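Local coordinates for protein A151R (African swine fever virus Georgia 2007/1, PDB 7CMA) that binds a zinc ion and is a non-structural protein of the virus, its precise biochemical activity being uncertain, at residues T54-D57 / N58-I62; G69-S72 / K73-A76; L17-C20 / I21-L25. All coordinates share one frame; numbering follows the deposited sequence.

Interaction 1. Residues T54-D57 / N58-I62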
loop_
_atom_site.group_PDB
_atom_site.type_symbol
_atom_site.label_atom_id
_atom_site.label_comp_id
_atom_site.label_asym_id
_atom_site.label_seq_id
_atom_site.Cartn_x
_atom_site.Cartn_y
_atom_site.Cartn_z
ATOM N N THR A 54 -16.517 16.192 26.793
ATOM C CA THR A 54 -15.896 17.330 26.067
ATOM C C THR A 54 -15.260 18.284 27.084
ATOM O O THR A 54 -15.862 18.480 28.159
ATOM C CB THR A 54 -16.927 18.018 25.166
ATOM O OG1 THR A 54 -17.346 17.061 24.192
ATOM C CG2 THR A 54 -16.389 19.254 24.479
ATOM N N PHE A 55 -14.029 18.734 26.812
ATOM C CA PHE A 55 -13.207 19.582 27.714
ATOM C C PHE A 55 -13.024 20.971 27.085
ATOM O O PHE A 55 -13.127 21.090 25.854
ATOM C CB PHE A 55 -11.854 18.920 27.989
ATOM C CG PHE A 55 -11.932 17.512 28.526
ATOM C CD1 PHE A 55 -12.335 17.265 29.831
ATOM C CD2 PHE A 55 -11.550 16.433 27.743
ATOM C CE1 PHE A 55 -12.368 15.971 30.332
ATOM C CE2 PHE A 55 -11.588 15.142 28.245
ATOM C CZ PHE A 55 -11.999 14.913 29.537
ATOM N N ASN A 56 -12.719 21.979 27.910
ATOM C CA ASN A 56 -12.305 23.325 27.428
ATOM C C ASN A 56 -10.774 23.431 27.486
ATOM O O ASN A 56 -10.119 22.400 27.754
ATOM C CB ASN A 56 -13.001 24.453 28.202
ATOM C CG ASN A 56 -12.612 24.533 29.664
ATOM O OD1 ASN A 56 -11.669 23.877 30.109
ATOM N ND2 ASN A 56 -13.339 25.336 30.423
ATOM N N ASP A 57 -10.232 24.576 27.063
ATOM C CA ASP A 57 -8.769 24.820 26.952
ATOM C C ASP A 57 -8.142 24.759 28.352
ATOM O O ASP A 57 -6.924 24.507 28.436
ATOM C CB ASP A 57 -8.485 26.155 26.261
ATOM C CG ASP A 57 -9.045 27.356 27.003
ATOM O OD1 ASP A 57 -10.263 27.362 27.273
ATOM O OD2 ASP A 57 -8.256 28.270 27.317
ATOM N N ASN A 58 -8.964 24.896 29.401
ATOM C CA ASN A 58 -8.517 24.816 30.819
ATOM C C ASN A 58 -8.654 23.372 31.316
ATOM O O ASN A 58 -8.487 23.144 32.537
ATOM C CB ASN A 58 -9.296 25.783 31.717
ATOM C CG ASN A 58 -8.481 26.267 32.897
ATOM O OD1 ASN A 58 -8.660 25.797 34.019
ATOM N ND2 ASN A 58 -7.531 27.152 32.640
ATOM N N HIS A 59 -8.951 22.441 30.403
ATOM C CA HIS A 59 -9.065 20.987 30.705
ATOM C C HIS A 59 -10.183 20.755 31.730
ATOM O O HIS A 59 -10.087 19.773 32.488
ATOM C CB HIS A 59 -7.715 20.434 31.189
ATOM C CG HIS A 59 -6.540 20.996 30.460
ATOM N ND1 HIS A 59 -6.410 20.906 29.086
ATOM C CD2 HIS A 59 -5.471 21.701 30.896
ATOM C CE1 HIS A 59 -5.305 21.517 28.711
ATOM N NE2 HIS A 59 -4.706 22.006 29.803
ATOM N N ASP A 60 -11.215 21.606 31.720
ATOM C CA ASP A 60 -12.441 21.439 32.550
ATOM C C ASP A 60 -13.478 20.629 31.764
ATOM O O ASP A 60 -13.830 21.055 30.642
ATOM C CB ASP A 60 -13.025 22.791 32.965
ATOM C CG ASP A 60 -12.077 23.648 33.789
ATOM O OD1 ASP A 60 -11.262 23.070 34.526
ATOM O OD2 ASP A 60 -12.145 24.887 33.658
ATOM N N LEU A 61 -14.039 19.590 32.389
ATOM C CA LEU A 61 -15.240 18.872 31.881
ATOM C C LEU A 61 -16.370 19.878 31.668
ATOM O O LEU A 61 -16.810 20.481 32.658
ATOM C CB LEU A 61 -15.653 17.793 32.884
ATOM C CG LEU A 61 -14.778 16.545 32.889
ATOM C CD1 LEU A 61 -13.934 16.485 34.154
ATOM C CD2 LEU A 61 -15.623 15.289 32.741
ATOM N N ILE A 62 -16.777 20.075 30.413
ATOM C CA ILE A 62 -17.780 21.101 30.000
ATOM C C ILE A 62 -19.059 20.382 29.551
ATOM O O ILE A 62 -20.136 21.017 29.592
ATOM C CB ILE A 62 -17.197 22.018 28.900
ATOM C CG1 ILE A 62 -17.240 23.493 29.310
ATOM C CG2 ILE A 62 -17.886 21.787 27.563
ATOM C CD1 ILE A 62 -16.901 24.453 28.191
#

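Interaction 2. Residues G69-S72 / K73-A76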
loop_
_atom_site.group_PDB
_atom_site.type_symbol
_atom_site.label_atom_id
_atom_site.label_comp_id
_atom_site.label_asym_id
_atom_site.label_seq_id
_atom_site.Cartn_x
_atom_site.Cartn_y
_atom_site.Cartn_z
ATOM N N GLY A 69 -26.920 3.483 23.245
ATOM C CA GLY A 69 -26.917 2.271 22.400
ATOM C C GLY A 69 -25.730 2.246 21.452
ATOM O O GLY A 69 -25.440 1.168 20.889
ATOM N N ALA A 70 -25.053 3.387 21.294
ATOM C CA ALA A 70 -23.930 3.579 20.348
ATOM C C ALA A 70 -22.956 2.406 20.467
ATOM O O ALA A 70 -22.441 2.165 21.577
ATOM C CB ALA A 70 -23.245 4.893 20.612
ATOM N N THR A 71 -22.706 1.727 19.348
ATOM C CA THR A 71 -21.766 0.583 19.238
ATOM C C THR A 71 -20.340 1.113 19.069
ATOM O O THR A 71 -20.191 2.185 18.457
ATOM C CB THR A 71 -22.159 -0.311 18.057
ATOM O OG1 THR A 71 -22.014 0.471 16.872
ATOM C CG2 THR A 71 -23.575 -0.834 18.161
ATOM N N SER A 72 -19.345 0.280 19.386
ATOM C CA SER A 72 -17.903 0.554 19.157
ATOM C C SER A 72 -17.653 0.890 17.681
ATOM O O SER A 72 -16.824 1.776 17.413
ATOM C CB SER A 72 -17.061 -0.604 19.602
ATOM O OG SER A 72 -17.309 -0.905 20.965
ATOM N N LYS A 73 -18.303 0.176 16.756
ATOM C CA LYS A 73 -18.098 0.364 15.294
ATOM C C LYS A 73 -18.647 1.733 14.882
ATOM O O LYS A 73 -17.976 2.427 14.089
ATOM C CB LYS A 73 -18.768 -0.755 14.492
ATOM C CG LYS A 73 -18.357 -0.827 13.026
ATOM C CD LYS A 73 -16.852 -0.861 12.814
ATOM C CE LYS A 73 -16.400 -2.014 11.941
ATOM N NZ LYS A 73 -15.124 -1.707 11.252
ATOM N N ASN A 74 -19.811 2.115 15.414
ATOM C CA ASN A 74 -20.455 3.407 15.071
ATOM C C ASN A 74 -19.623 4.546 15.664
ATOM O O ASN A 74 -19.536 5.599 15.017
ATOM C CB ASN A 74 -21.918 3.471 15.522
ATOM C CG ASN A 74 -22.875 2.931 14.478
ATOM O OD1 ASN A 74 -22.613 3.024 13.280
ATOM N ND2 ASN A 74 -23.959 2.316 14.923
ATOM N N ILE A 75 -19.045 4.347 16.853
ATOM C CA ILE A 75 -18.172 5.376 17.494
ATOM C C ILE A 75 -16.886 5.505 16.675
ATOM O O ILE A 75 -16.514 6.647 16.345
ATOM C CB ILE A 75 -17.881 5.036 18.967
ATOM C CG1 ILE A 75 -19.168 4.736 19.741
ATOM C CG2 ILE A 75 -17.062 6.145 19.615
ATOM C CD1 ILE A 75 -19.177 5.245 21.159
ATOM N N ALA A 76 -16.311 4.375 16.255
ATOM C CA ALA A 76 -15.102 4.352 15.398
ATOM C C ALA A 76 -15.329 5.221 14.155
ATOM O O ALA A 76 -14.398 5.947 13.771
ATOM C CB ALA A 76 -14.758 2.936 15.026
#

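Interaction 3. Residues L17-C20 / I21-L25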
loop_
_atom_site.group_PDB
_atom_site.type_symbol
_atom_site.label_atom_id
_atom_site.label_comp_id
_atom_site.label_asym_id
_atom_site.label_seq_id
_atom_site.Cartn_x
_atom_site.Cartn_y
_atom_site.Cartn_z
ATOM N N LEU A 17 -8.722 2.346 8.982
ATOM C CA LEU A 17 -8.549 3.243 10.158
ATOM C C LEU A 17 -9.716 3.026 11.129
ATOM O O LEU A 17 -9.442 2.804 12.307
ATOM C CB LEU A 17 -8.459 4.700 9.696
ATOM C CG LEU A 17 -8.162 5.723 10.797
ATOM C CD1 LEU A 17 -7.020 5.260 11.695
ATOM C CD2 LEU A 17 -7.846 7.086 10.199
ATOM N N ILE A 18 -10.938 2.881 10.608
ATOM C CA ILE A 18 -12.142 2.568 11.437
ATOM C C ILE A 18 -11.933 1.216 12.126
ATOM O O ILE A 18 -12.258 1.113 13.322
ATOM C CB ILE A 18 -13.435 2.588 10.598
ATOM C CG1 ILE A 18 -13.843 4.017 10.234
ATOM C CG2 ILE A 18 -14.553 1.847 11.314
ATOM C CD1 ILE A 18 -15.107 4.108 9.400
ATOM N N GLU A 19 -11.434 0.214 11.396
ATOM C CA GLU A 19 -11.185 -1.143 11.958
ATOM C C GLU A 19 -10.142 -1.033 13.078
ATOM O O GLU A 19 -10.388 -1.571 14.165
ATOM C CB GLU A 19 -10.727 -2.116 10.867
ATOM C CG GLU A 19 -10.727 -3.573 11.313
ATOM C CD GLU A 19 -12.101 -4.223 11.406
ATOM O OE1 GLU A 19 -13.102 -3.545 11.083
ATOM O OE2 GLU A 19 -12.173 -5.393 11.839
ATOM N N CYS A 20 -9.060 -0.294 12.833
ATOM C CA CYS A 20 -8.008 -0.023 13.845
ATOM C C CYS A 20 -8.626 0.628 15.091
ATOM O O CYS A 20 -8.392 0.117 16.209
ATOM C CB CYS A 20 -6.915 0.865 13.267
ATOM S SG CYS A 20 -5.458 0.976 14.334
ATOM N N ILE A 21 -9.408 1.694 14.909
ATOM C CA ILE A 21 -10.047 2.428 16.044
ATOM C C ILE A 21 -11.007 1.480 16.764
ATOM O O ILE A 21 -10.991 1.461 18.007
ATOM C CB ILE A 21 -10.758 3.704 15.561
ATOM C CG1 ILE A 21 -9.776 4.672 14.892
ATOM C CG2 ILE A 21 -11.510 4.364 16.708
ATOM C CD1 ILE A 21 -10.437 5.789 14.139
ATOM N N TYR A 22 -11.840 0.760 16.006
ATOM C CA TYR A 22 -12.833 -0.201 16.550
ATOM C C TYR A 22 -12.133 -1.142 17.533
ATOM O O TYR A 22 -12.634 -1.326 18.661
ATOM C CB TYR A 22 -13.517 -0.982 15.423
ATOM C CG TYR A 22 -14.329 -2.167 15.884
ATOM C CD1 TYR A 22 -15.539 -1.995 16.536
ATOM C CD2 TYR A 22 -13.844 -3.459 15.759
ATOM C CE1 TYR A 22 -16.276 -3.075 16.993
ATOM C CE2 TYR A 22 -14.560 -4.551 16.224
ATOM C CZ TYR A 22 -15.794 -4.360 16.818
ATOM O OH TYR A 22 -16.526 -5.428 17.259
ATOM N N HIS A 23 -11.029 -1.748 17.101
ATOM C CA HIS A 23 -10.278 -2.765 17.883
ATOM C C HIS A 23 -9.679 -2.102 19.128
ATOM O O HIS A 23 -9.836 -2.668 20.220
ATOM C CB HIS A 23 -9.217 -3.442 17.007
ATOM C CG HIS A 23 -9.791 -4.382 15.996
ATOM N ND1 HIS A 23 -10.909 -5.159 16.259
ATOM C CD2 HIS A 23 -9.436 -4.652 14.720
ATOM C CE1 HIS A 23 -11.215 -5.861 15.186
ATOM N NE2 HIS A 23 -10.326 -5.572 14.231
ATOM N N GLU A 24 -9.138 -0.888 18.975
ATOM C CA GLU A 24 -8.522 -0.116 20.087
ATOM C C GLU A 24 -9.590 0.190 21.143
ATOM O O GLU A 24 -9.325 -0.072 22.336
ATOM C CB GLU A 24 -7.863 1.160 19.553
ATOM C CG GLU A 24 -6.477 0.928 18.975
ATOM C CD GLU A 24 -5.442 0.454 19.982
ATOM O OE1 GLU A 24 -5.636 0.700 21.182
ATOM O OE2 GLU A 24 -4.456 -0.171 19.563
ATOM N N LEU A 25 -10.795 0.574 20.706
ATOM C CA LEU A 25 -11.936 0.878 21.612
ATOM C C LEU A 25 -12.404 -0.409 22.311
ATOM O O LEU A 25 -12.737 -0.336 23.513
ATOM C CB LEU A 25 -13.072 1.515 20.808
ATOM C CG LEU A 25 -13.344 2.988 21.108
ATOM C CD1 LEU A 25 -14.723 3.393 20.616
ATOM C CD2 LEU A 25 -13.205 3.280 22.593
#

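Interaction 1. Residues T54-D57 / N58-I62
N56 and D60 face each other across the tight turn that joins strands 49-55 and 61-66 into a beta hairpin, and the N56 side chain reaches across the turn to N58 and D60. Its CB lies 3.9 Å from CD1 of I62, a light apolar touch beside the strand ends. From there CG sits in the crowded position between the backbone N and the carbonyl carbon (chi1 66°), which turns the amide inward over the loop and brings CG to 3.8 Å from CB of D60. OD1 accepts two bonds: D60 N at 2.8 Å, with the donor above the amide plane, and a weak one from N58 N at 3.0 Å, as in an Asx turn. At the tip, ND2 makes a weak bond to D60 OD2 at 3.5 Å, the amide and carboxylate planes standing 57° apart.

The backbone closes the same loop. H59 N bonds to N56 O in a type I turn, N56 N donates to D60 O, and H59 has a left-handed backbone (phi 61°), the pattern of a type I turn with a G1 bulge. The H59 ring carries D57 O over one face. In the strands that lead away from the turn, I62 N reaches T54 O at 2.9 Å, while F55 and L61 form an antiparallel non-hydrogen-bonded pair whose side chains lie alongside each other, CE1 of F55 3.6 Å from CG of L61. F55 also packs on V39 and E42 of strand 38-46. By gathering two loop amides, OD1 probably restrains the turn together with its main-chain bonds, in a contact with no buried residue.

Interaction 2. Residues G69-S72 / K73-A76
T71 and N74 meet where the chain enters helix 72-84, and hydrogen bonds dominate the contact. T71 is the N-cap: its OG1 accepts N74 N at 3.1 Å with an N-H...O angle of 153°, serving an amide of the first turn that has no earlier helical carbonyl to bind. The hydroxyl reaches it because chi1 of 64° swings OG1 forward between the backbone N and the carbonyl carbon, which leaves CG2 anti to the carbonyl carbon. The same position brings OG1 to 3.3 Å from CB of N74, the two side chains crossing obliquely. Main-chain bonding follows at once, I75 N to T71 O at 2.9 Å and A76 N to S72 O at 2.9 Å.

Apolar contact is slight. The methyl CB of A70 stands 4.1 Å from CD1 of I75, spanning the residue before the cap and the fourth residue of the helix. I75 also lays CG1 close over the capping residue's carbonyl, 3.0 Å from T71 O.

Charged and polar ends lead out of the segment toward helix 3-28 and strand 49-55. K73, its chain bent at chi2 and chi3, forms a salt bridge with E19, and S72 OG bonds to both E26 on the helix and the hydroxyl of Y50 on the strand. The buried hydroxyl of S72 is thus satisfied while its helix packs against Y22, L25 and I21. A threonine N-cap bond combined with an apolar pair bridging the cap is characteristic of a helix N-terminus with a hydrophobic staple, here in a small alanine-isoleucine version.

Interaction 3. Residues L17-C20 / I21-L25
L17 and I21 pack one turn apart along the long alpha-helix 3-28, on the flank that faces the rest of the fold, while E19 and H23 make the matching step on its more open flank. The regular i to i+4 bonds run through both: I21 N to L17 O, Y22 N to I18 O, H23 N to E19 O and E24 N to C20 O.

On the buried side, CG of L17 lies 4.0 Å from CD1 of I21, and the pair continues into the core, L17 on F148 and I151, I21 on I31 of strand 30-35. I18, Y22 and L25 turn to helix 72-84. On a further flank, beside C20, the carboxylate of E24 is held by Y146 and S94.

The other flank is looser and more polar. E19, extended from the backbone at CG (chi1 -168°) and then bent at chi2, brings OE2 to 3.0 Å from NE2 of H23, with the carboxylate and imidazole planes perpendicular. OE1 is taken by K73, and E19 also packs on I5 of the second subunit. The imidazole rests against the helix backbone too, with CD2 of H23 3.3 Å from E19 O. Back on the buried flank, CG1 of I21 lies 3.2 Å from L17 O.

Overall arrangement
Along the chain the order is interaction 3, then 1, then 2. Interaction 3 lies within helix 3-28, interaction 1 is the hairpin turn between strands 49-55 and 61-66 at the edge of the five-stranded antiparallel sheet, and interaction 2 starts helix 72-84, which follows that edge strand. Interactions 2 and 3 touch, their centres about 10 Å apart, through the K73-E19 salt bridge and packing of A76 and K73 against I18 and Y22. They thereby join the start of helix 72-84 to helix 3-28, whereas interaction 1 is a surface turn at the sheet edge away from both, its centre about 23 Å and 25 Å from those of interactions 2 and 3.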